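Local atomic coordinates of arabinofuranosidase (Bifidobacterium longum, PDB entry 2Y2W), a protein that hydrolyses terminal alpha-L-arabinofuranosyl bonds in arabinans and arabinoxylan, acting as an exo-acting family 51 glycoside hydrolase in plant cell wall breakdown. Residues Y119-G124 and T190-Q195; G148-Y153 and L181-G186; S256-P261 and T311-T316. All blocks are in the same frame, centred on the assembly; numbering follows the deposited sequence.

Interaction 1: Y119-G124 and T190-Q195; sequences YNWEDG and TAWADQ
Two indoles, Trp-121 and Trp-192, make nearly all of this contact, which joins peripheral parts of the (beta/alpha)8 barrel: segment 119-124 lies in the long excursion after barrel strand 107-110, whereas segment 190-195 begins helix 191-198. The backbones stay well apart, with Glu-122 CA and Trp-192 CA 10.5 Å from each other, so side chains alone bridge the gap. On the tight side the six-membered rings meet. Trp-121 CH2 lies 3.7 Å from Trp-192 CZ3, and its neighbour Trp-121 CZ2 stands over one face of the Trp-192 ring, displaced toward the rim. The six-membered centroids of Trp-121 and Trp-192 are 5.3 Å apart and the planes make 50°, an oblique meeting of the two rings. Trp-121 reaches it with CG between its own N and C (chi1 68°), which swings the indole across to the helix. Trp-121 also meets the Tyr-183 ring and is buried, whereas Trp-192 remains partly exposed and packs on Arg-134 of the second subunit.

The looser flank belongs to Glu-122, which is partly exposed. Its CG comes no nearer than 4.3 Å to Trp-192 CH2, and it offers this segment pair only aliphatic contact. The carboxylate looks to another partner, OE1 forming a salt bridge with Arg-172. The same methylene also lies on the neighbouring indole, Glu-122 CG sitting 3.7 Å above the plane of the Trp-121 ring, over its centre.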
loop_
_atom_site.group_PDB
_atom_site.type_symbol
_atom_site.label_atom_id
_atom_site.label_comp_id
_atom_site.label_asym_id
_atom_site.label_seq_id
_atom_site.Cartn_x
_atom_site.Cartn_y
_atom_site.Cartn_z
ATOM N N TYR D 119 -11.338 7.685 -7.602
ATOM C CA TYR D 119 -12.103 7.300 -8.780
ATOM C C TYR D 119 -11.693 5.923 -9.297
ATOM O O TYR D 119 -10.507 5.645 -9.463
ATOM C CB TYR D 119 -11.929 8.367 -9.867
ATOM C CG TYR D 119 -12.560 8.040 -11.199
ATOM C CD1 TYR D 119 -13.936 7.830 -11.317
ATOM C CD2 TYR D 119 -11.781 7.956 -12.349
ATOM C CE1 TYR D 119 -14.517 7.535 -12.547
ATOM C CE2 TYR D 119 -12.351 7.664 -13.583
ATOM C CZ TYR D 119 -13.717 7.455 -13.672
ATOM O OH TYR D 119 -14.270 7.167 -14.892
ATOM N N ASN D 120 -12.683 5.068 -9.537
ATOM C CA ASN D 120 -12.449 3.749 -10.127
ATOM C C ASN D 120 -12.775 3.787 -11.619
ATOM O O ASN D 120 -13.934 3.954 -11.998
ATOM C CB ASN D 120 -13.292 2.682 -9.425
ATOM C CG ASN D 120 -13.226 2.782 -7.913
ATOM O OD1 ASN D 120 -12.145 2.746 -7.321
ATOM N ND2 ASN D 120 -14.387 2.901 -7.278
ATOM N N TRP D 121 -11.750 3.636 -12.456
ATOM C CA TRP D 121 -11.877 3.879 -13.895
ATOM C C TRP D 121 -12.837 2.924 -14.619
ATOM O O TRP D 121 -13.385 3.275 -15.664
ATOM C CB TRP D 121 -10.496 3.894 -14.568
ATOM C CG TRP D 121 -9.827 2.564 -14.589
ATOM C CD1 TRP D 121 -8.989 2.053 -13.643
ATOM C CD2 TRP D 121 -9.945 1.566 -15.605
ATOM N NE1 TRP D 121 -8.576 0.794 -14.006
ATOM C CE2 TRP D 121 -9.148 0.471 -15.206
ATOM C CE3 TRP D 121 -10.649 1.487 -16.813
ATOM C CZ2 TRP D 121 -9.037 -0.691 -15.973
ATOM C CZ3 TRP D 121 -10.535 0.336 -17.578
ATOM C CH2 TRP D 121 -9.734 -0.739 -17.154
ATOM N N GLU D 122 -13.032 1.731 -14.059
ATOM C CA GLU D 122 -13.950 0.731 -14.617
ATOM C C GLU D 122 -15.414 1.118 -14.423
ATOM O O GLU D 122 -16.291 0.620 -15.134
ATOM C CB GLU D 122 -13.722 -0.655 -13.997
ATOM C CG GLU D 122 -12.277 -1.127 -13.951
ATOM C CD GLU D 122 -11.576 -0.745 -12.656
ATOM O OE1 GLU D 122 -11.781 0.388 -12.165
ATOM O OE2 GLU D 122 -10.810 -1.579 -12.128
ATOM N N ASP D 123 -15.674 1.990 -13.450
ATOM C CA ASP D 123 -17.030 2.474 -13.181
ATOM C C ASP D 123 -17.600 3.283 -14.342
ATOM O O ASP D 123 -18.818 3.428 -14.461
ATOM C CB ASP D 123 -17.063 3.321 -11.902
ATOM C CG ASP D 123 -16.903 2.490 -10.644
ATOM O OD1 ASP D 123 -17.104 1.258 -10.701
ATOM O OD2 ASP D 123 -16.586 3.078 -9.588
ATOM N N GLY D 124 -16.713 3.803 -15.187
ATOM C CA GLY D 124 -17.109 4.652 -16.306
ATOM C C GLY D 124 -17.020 3.992 -17.669
ATOM O O GLY D 124 -17.144 4.665 -18.690
ATOM N N THR D 190 -6.554 -9.535 -25.898
ATOM C CA THR D 190 -6.327 -9.654 -24.465
ATOM C C THR D 190 -7.638 -9.291 -23.754
ATOM O O THR D 190 -8.450 -8.537 -24.302
ATOM C CB THR D 190 -5.150 -8.756 -24.008
ATOM O OG1 THR D 190 -4.393 -9.417 -22.986
ATOM C CG2 THR D 190 -5.637 -7.404 -23.500
ATOM N N ALA D 191 -7.852 -9.831 -22.555
ATOM C CA ALA D 191 -9.132 -9.661 -21.853
ATOM C C ALA D 191 -9.566 -8.200 -21.713
ATOM O O ALA D 191 -10.707 -7.860 -22.041
ATOM C CB ALA D 191 -9.107 -10.348 -20.496
ATOM N N TRP D 192 -8.655 -7.351 -21.231
ATOM C CA TRP D 192 -8.937 -5.931 -21.028
ATOM C C TRP D 192 -9.220 -5.192 -22.333
ATOM O O TRP D 192 -10.147 -4.389 -22.397
ATOM C CB TRP D 192 -7.793 -5.237 -20.281
ATOM C CG TRP D 192 -7.779 -5.466 -18.797
ATOM C CD1 TRP D 192 -6.790 -6.072 -18.073
ATOM C CD2 TRP D 192 -8.790 -5.084 -17.852
ATOM N NE1 TRP D 192 -7.121 -6.092 -16.742
ATOM C CE2 TRP D 192 -8.344 -5.497 -16.575
ATOM C CE3 TRP D 192 -10.030 -4.436 -17.959
ATOM C CZ2 TRP D 192 -9.095 -5.285 -15.410
ATOM C CZ3 TRP D 192 -10.780 -4.227 -16.798
ATOM C CH2 TRP D 192 -10.306 -4.652 -15.543
ATOM N N ALA D 193 -8.422 -5.465 -23.364
ATOM C CA ALA D 193 -8.583 -4.808 -24.664
ATOM C C ALA D 193 -9.857 -5.253 -25.372
ATOM O O ALA D 193 -10.523 -4.443 -26.018
ATOM C CB ALA D 193 -7.374 -5.045 -25.544
ATOM N N ASP D 194 -10.189 -6.539 -25.242
ATOM C CA ASP D 194 -11.419 -7.096 -25.809
ATOM C C ASP D 194 -12.675 -6.451 -25.222
ATOM O O ASP D 194 -13.700 -6.358 -25.903
ATOM C CB ASP D 194 -11.462 -8.617 -25.642
ATOM C CG ASP D 194 -10.507 -9.344 -26.586
ATOM O OD1 ASP D 194 -9.720 -8.673 -27.293
ATOM O OD2 ASP D 194 -10.542 -10.594 -26.622
ATOM N N GLN D 195 -12.585 -6.001 -23.972
ATOM C CA GLN D 195 -13.660 -5.231 -23.346
ATOM C C GLN D 195 -13.884 -3.905 -24.061
ATOM O O GLN D 195 -15.024 -3.522 -24.303
ATOM C CB GLN D 195 -13.383 -4.985 -21.861
ATOM C CG GLN D 195 -13.819 -6.119 -20.948
ATOM C CD GLN D 195 -13.681 -5.770 -19.476
ATOM O OE1 GLN D 195 -14.151 -4.724 -19.022
ATOM N NE2 GLN D 195 -13.040 -6.656 -18.717
#

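Interaction 2: G148-Y153 and L181-G186; sequences GIDDFY and LEYVNG
With CG trans to the backbone N (chi1 173°), Tyr-183 extends its ring from helix 174-185 toward helix 149-159, while Asp-150, whose CG is trans to its carbonyl carbon (chi1 -76°), brings its carboxylate to the phenol. Tyr-183 OH donates to Asp-150 OD1 at 2.6 Å, and OD1 accepts with its syn lone pair, on the side of OD2. The acceptor sits at the ring's edge, in its plane, and the carboxylate is turned 36° from that plane. Asn-199 ND2 also bonds Tyr-183 OH, so two partners hold the buried hydroxyl and fix where the ring ends.

Both helices belong to the outer layer of the (beta/alpha)8 barrel: helix 149-159 leads into strand 162-167; helix 174-185 follows that strand, with helix 191-198 coming before strand 209-212. Their short axes approach to 12.1 Å, a wide spacing that leaves the bridging to side chains. Beside the polar pair the contact is apolar and less close. Ile-149 CG1 meets Val-184 CG2 at 4.2 Å, the two side chains crossing at about a right angle, and Ile-149 CG2 lies 4.3 Å from Tyr-183 CE2. Inward, Ile-149 rests on Leu-165 and Val-184 on Trp-210, both on barrel strands.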
loop_
_atom_site.group_PDB
_atom_site.type_symbol
_atom_site.label_atom_id
_atom_site.label_comp_id
_atom_site.label_asym_id
_atom_site.label_seq_id
_atom_site.Cartn_x
_atom_site.Cartn_y
_atom_site.Cartn_z
ATOM N N GLY D 148 -17.245 8.569 -19.046
ATOM C CA GLY D 148 -16.047 7.839 -18.667
ATOM C C GLY D 148 -15.054 7.913 -19.807
ATOM O O GLY D 148 -15.236 8.699 -20.741
ATOM N N ILE D 149 -14.012 7.089 -19.744
ATOM C CA ILE D 149 -12.941 7.131 -20.741
ATOM C C ILE D 149 -13.394 6.706 -22.146
ATOM O O ILE D 149 -12.871 7.208 -23.138
ATOM C CB ILE D 149 -11.660 6.364 -20.265
ATOM C CG1 ILE D 149 -10.474 6.618 -21.207
ATOM C CG2 ILE D 149 -11.933 4.873 -20.080
ATOM C CD1 ILE D 149 -10.071 8.081 -21.323
ATOM N N ASP D 150 -14.364 5.793 -22.218
ATOM C CA ASP D 150 -14.996 5.415 -23.485
ATOM C C ASP D 150 -15.628 6.643 -24.142
ATOM O O ASP D 150 -15.428 6.898 -25.331
ATOM C CB ASP D 150 -16.083 4.357 -23.257
ATOM C CG ASP D 150 -15.523 2.960 -22.993
ATOM O OD1 ASP D 150 -14.347 2.690 -23.326
ATOM O OD2 ASP D 150 -16.283 2.116 -22.461
ATOM N N ASP D 151 -16.379 7.402 -23.345
ATOM C CA ASP D 151 -17.151 8.540 -23.835
ATOM C C ASP D 151 -16.275 9.758 -24.099
ATOM O O ASP D 151 -16.439 10.430 -25.122
ATOM C CB ASP D 151 -18.273 8.888 -22.851
ATOM C CG ASP D 151 -19.262 7.747 -22.663
ATOM O OD1 ASP D 151 -19.952 7.378 -23.637
ATOM O OD2 ASP D 151 -19.350 7.220 -21.533
ATOM N N PHE D 152 -15.344 10.041 -23.188
ATOM C CA PHE D 152 -14.436 11.171 -23.365
ATOM C C PHE D 152 -13.502 10.970 -24.559
ATOM O O PHE D 152 -13.080 11.944 -25.189
ATOM C CB PHE D 152 -13.633 11.474 -22.095
ATOM C CG PHE D 152 -12.867 12.767 -22.168
ATOM C CD1 PHE D 152 -13.509 13.981 -21.949
ATOM C CD2 PHE D 152 -11.515 12.773 -22.489
ATOM C CE1 PHE D 152 -12.808 15.177 -22.034
ATOM C CE2 PHE D 152 -10.810 13.965 -22.577
ATOM C CZ PHE D 152 -11.456 15.167 -22.347
ATOM N N TYR D 153 -13.186 9.711 -24.862
ATOM C CA TYR D 153 -12.459 9.373 -26.082
ATOM C C TYR D 153 -13.249 9.811 -27.318
ATOM O O TYR D 153 -12.698 10.432 -28.226
ATOM C CB TYR D 153 -12.158 7.872 -26.161
ATOM C CG TYR D 153 -11.630 7.450 -27.513
ATOM C CD1 TYR D 153 -10.313 7.728 -27.884
ATOM C CD2 TYR D 153 -12.452 6.801 -28.432
ATOM C CE1 TYR D 153 -9.824 7.354 -29.131
ATOM C CE2 TYR D 153 -11.975 6.428 -29.683
ATOM C CZ TYR D 153 -10.660 6.705 -30.023
ATOM O OH TYR D 153 -10.181 6.342 -31.259
ATOM N N LEU D 181 -4.241 1.130 -18.784
ATOM C CA LEU D 181 -3.316 1.252 -19.906
ATOM C C LEU D 181 -3.585 0.171 -20.957
ATOM O O LEU D 181 -3.670 0.458 -22.151
ATOM C CB LEU D 181 -1.870 1.179 -19.400
ATOM C CG LEU D 181 -0.709 1.104 -20.398
ATOM C CD1 LEU D 181 -0.650 2.335 -21.294
ATOM C CD2 LEU D 181 0.592 0.924 -19.644
ATOM N N GLU D 182 -3.722 -1.067 -20.493
ATOM C CA GLU D 182 -4.036 -2.206 -21.347
ATOM C C GLU D 182 -5.416 -2.056 -21.993
ATOM O O GLU D 182 -5.579 -2.341 -23.176
ATOM C CB GLU D 182 -3.964 -3.491 -20.524
ATOM C CG GLU D 182 -4.127 -4.784 -21.304
ATOM C CD GLU D 182 -3.974 -6.021 -20.420
ATOM O OE1 GLU D 182 -3.458 -5.895 -19.284
ATOM O OE2 GLU D 182 -4.355 -7.124 -20.861
ATOM N N TYR D 183 -6.399 -1.605 -21.214
ATOM C CA TYR D 183 -7.766 -1.430 -21.710
ATOM C C TYR D 183 -7.829 -0.365 -22.795
ATOM O O TYR D 183 -8.510 -0.534 -23.810
ATOM C CB TYR D 183 -8.721 -1.056 -20.571
ATOM C CG TYR D 183 -10.114 -0.691 -21.038
ATOM C CD1 TYR D 183 -11.102 -1.663 -21.169
ATOM C CD2 TYR D 183 -10.443 0.629 -21.355
ATOM C CE1 TYR D 183 -12.375 -1.336 -21.603
ATOM C CE2 TYR D 183 -11.714 0.967 -21.793
ATOM C CZ TYR D 183 -12.675 -0.019 -21.913
ATOM O OH TYR D 183 -13.936 0.309 -22.343
ATOM N N VAL D 184 -7.109 0.726 -22.570
ATOM C CA VAL D 184 -7.182 1.889 -23.434
ATOM C C VAL D 184 -6.313 1.774 -24.704
ATOM O O VAL D 184 -6.692 2.284 -25.762
ATOM C CB VAL D 184 -6.863 3.174 -22.624
ATOM C CG1 VAL D 184 -5.371 3.456 -22.590
ATOM C CG2 VAL D 184 -7.608 4.353 -23.181
ATOM N N ASN D 185 -5.173 1.090 -24.604
ATOM C CA ASN D 185 -4.168 1.109 -25.673
ATOM C C ASN D 185 -3.726 -0.254 -26.195
ATOM O O ASN D 185 -2.978 -0.337 -27.172
ATOM C CB ASN D 185 -2.933 1.904 -25.228
ATOM C CG ASN D 185 -3.138 3.405 -25.302
ATOM O OD1 ASN D 185 -4.076 3.891 -25.941
ATOM N ND2 ASN D 185 -2.255 4.152 -24.647
ATOM N N GLY D 186 -4.181 -1.318 -25.543
ATOM C CA GLY D 186 -3.790 -2.668 -25.921
ATOM C C GLY D 186 -4.346 -3.082 -27.268
ATOM O O GLY D 186 -5.370 -2.564 -27.715
#

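Interaction 3: S256-P261 and T311-T316; sequences SGAYMP and TKFIAT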
loop_
_atom_site.group_PDB
_atom_site.type_symbol
_atom_site.label_atom_id
_atom_site.label_comp_id
_atom_site.label_asym_id
_atom_site.label_seq_id
_atom_site.Cartn_x
_atom_site.Cartn_y
_atom_site.Cartn_z
ATOM N N SER D 256 1.547 21.869 -5.929
ATOM C CA SER D 256 0.200 22.356 -6.207
ATOM C C SER D 256 0.158 23.881 -6.243
ATOM O O SER D 256 -0.879 24.476 -6.548
ATOM C CB SER D 256 -0.780 21.822 -5.166
ATOM O OG SER D 256 -0.843 20.408 -5.220
ATOM N N GLY D 257 1.297 24.498 -5.936
ATOM C CA GLY D 257 1.436 25.951 -5.906
ATOM C C GLY D 257 2.790 26.371 -5.366
ATOM O O GLY D 257 3.496 25.572 -4.743
ATOM N N ALA D 258 3.148 27.631 -5.607
ATOM C CA ALA D 258 4.422 28.189 -5.152
ATOM C C ALA D 258 4.441 28.406 -3.640
ATOM O O ALA D 258 5.508 28.445 -3.023
ATOM C CB ALA D 258 4.715 29.491 -5.878
ATOM N N TYR D 259 3.251 28.540 -3.057
ATOM C CA TYR D 259 3.086 28.763 -1.619
ATOM C C TYR D 259 3.431 27.531 -0.782
ATOM O O TYR D 259 3.753 27.651 0.403
ATOM C CB TYR D 259 1.652 29.219 -1.312
ATOM C CG TYR D 259 0.571 28.295 -1.840
ATOM C CD1 TYR D 259 0.156 27.179 -1.110
ATOM C CD2 TYR D 259 -0.043 28.541 -3.071
ATOM C CE1 TYR D 259 -0.833 26.329 -1.595
ATOM C CE2 TYR D 259 -1.036 27.699 -3.564
ATOM C CZ TYR D 259 -1.426 26.597 -2.820
ATOM O OH TYR D 259 -2.408 25.761 -3.300
ATOM N N MET D 260 3.357 26.358 -1.412
ATOM C CA MET D 260 3.551 25.066 -0.746
ATOM C C MET D 260 4.835 25.002 0.086
ATOM O O MET D 260 5.894 25.430 -0.377
ATOM C CB MET D 260 3.533 23.923 -1.770
ATOM C CG MET D 260 2.146 23.573 -2.315
ATOM S SD MET D 260 0.961 23.041 -1.052
ATOM C CE MET D 260 1.682 21.500 -0.482
ATOM N N PRO D 261 4.741 24.472 1.323
ATOM C CA PRO D 261 5.913 24.354 2.196
ATOM C C PRO D 261 6.942 23.362 1.655
ATOM O O PRO D 261 8.115 23.414 2.035
ATOM C CB PRO D 261 5.321 23.843 3.517
ATOM C CG PRO D 261 4.037 23.191 3.137
ATOM C CD PRO D 261 3.514 23.980 1.979
ATOM N N THR D 311 7.065 33.185 -13.259
ATOM C CA THR D 311 8.464 33.258 -13.696
ATOM C C THR D 311 9.397 32.591 -12.676
ATOM O O THR D 311 10.218 31.746 -13.041
ATOM C CB THR D 311 8.900 34.722 -13.980
ATOM O OG1 THR D 311 8.039 35.294 -14.974
ATOM C CG2 THR D 311 10.339 34.784 -14.482
ATOM N N LYS D 312 9.254 32.967 -11.406
ATOM C CA LYS D 312 9.980 32.320 -10.313
ATOM C C LYS D 312 9.640 30.834 -10.205
ATOM O O LYS D 312 10.532 30.004 -10.019
ATOM C CB LYS D 312 9.704 33.025 -8.981
ATOM C CG LYS D 312 10.806 33.976 -8.556
ATOM C CD LYS D 312 10.470 34.676 -7.244
ATOM C CE LYS D 312 11.732 35.140 -6.508
ATOM N NZ LYS D 312 12.595 36.052 -7.323
ATOM N N PHE D 313 8.349 30.518 -10.324
ATOM C CA PHE D 313 7.851 29.141 -10.336
ATOM C C PHE D 313 8.611 28.301 -11.369
ATOM O O PHE D 313 9.147 27.238 -11.044
ATOM C CB PHE D 313 6.350 29.137 -10.661
ATOM C CG PHE D 313 5.587 27.967 -10.093
ATOM C CD1 PHE D 313 6.043 26.658 -10.246
ATOM C CD2 PHE D 313 4.393 28.180 -9.415
ATOM C CE1 PHE D 313 5.327 25.586 -9.723
ATOM C CE2 PHE D 313 3.669 27.114 -8.889
ATOM C CZ PHE D 313 4.137 25.813 -9.043
ATOM N N ILE D 314 8.657 28.798 -12.606
ATOM C CA ILE D 314 9.355 28.134 -13.707
ATOM C C ILE D 314 10.844 27.960 -13.401
ATOM O O ILE D 314 11.394 26.875 -13.592
ATOM C CB ILE D 314 9.139 28.886 -15.054
ATOM C CG1 ILE D 314 7.701 28.684 -15.547
ATOM C CG2 ILE D 314 10.130 28.411 -16.121
ATOM C CD1 ILE D 314 7.184 29.777 -16.467
ATOM N N ALA D 315 11.478 29.022 -12.906
ATOM C CA ALA D 315 12.907 29.000 -12.583
ATOM C C ALA D 315 13.253 27.945 -11.533
ATOM O O ALA D 315 14.216 27.195 -11.699
ATOM C CB ALA D 315 13.375 30.381 -12.129
ATOM N N THR D 316 12.451 27.886 -10.471
ATOM C CA THR D 316 12.701 27.002 -9.334
ATOM C C THR D 316 12.471 25.528 -9.678
ATOM O O THR D 316 13.262 24.663 -9.286
ATOM C CB THR D 316 11.832 27.393 -8.112
ATOM O OG1 THR D 316 11.852 28.813 -7.943
ATOM C CG2 THR D 316 12.347 26.735 -6.839
#
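Lys-312 O, the carbonyl just ahead of Phe-313, whose ring meets Gly-257 and Ala-258, accepts two bonds from one residue a turn later: Thr-316 OG1 at 2.7 Å and Thr-316 N at 2.9 Å. The hydroxyl comes from above the carbonyl plane, 41° out of it, beside the ordinary helical bond. In the (beta/alpha)8 barrel this helix, 307-327, links strand 280-287 to strand 335-341, and the facing segment 256-261 belongs to the loop that follows strand 249-252; the contact thus joins the helix to that loop.

Phe-313 does the reaching. Its CG is trans to the backbone N (chi1 -152°), and one side of the ring, CD2 and CE2, meets the loop. There the peptide between Gly-257 and Ala-258 is met obliquely, with Phe-313 CE2 3.7 Å from Gly-257 C. Alongside, Ala-258 CB packs on Phe-313 CD2 at 3.8 Å. Phe-263 and Phe-338 meet the same phenyl edge-to-face, completing an aromatic setting for the buried ring.

Gly-257 lies about 7 Å from the side chains of Glu-215 and Tyr-286, by similarity the proton donor/acceptor and an arabinofuranose-binding residue, so the packing lies near the probable active site. The closest approach across the segments is from Phe-313 CE2 to Ala-258 N, 3.4 Å.

Overall arrangement
All three contacts lie on the (beta/alpha)8 barrel, on its loops and outer helices. Interactions 1 and 2 are neighbours, their centres 8 Å apart; helices 174-185 and 191-198 follow each other in the chain, and interaction 2 is nested inside the loop that interaction 1 closes. They touch directly, Trp-121 CH2 lying 3.6 Å from Tyr-183 CB, and both reach the second subunit, which places them beside an assembly interface. Interaction 3 comes later in the chain, with its centre 36 Å from that of interaction 1 and 33 Å from that of interaction 2. It alone borders the probable catalytic site.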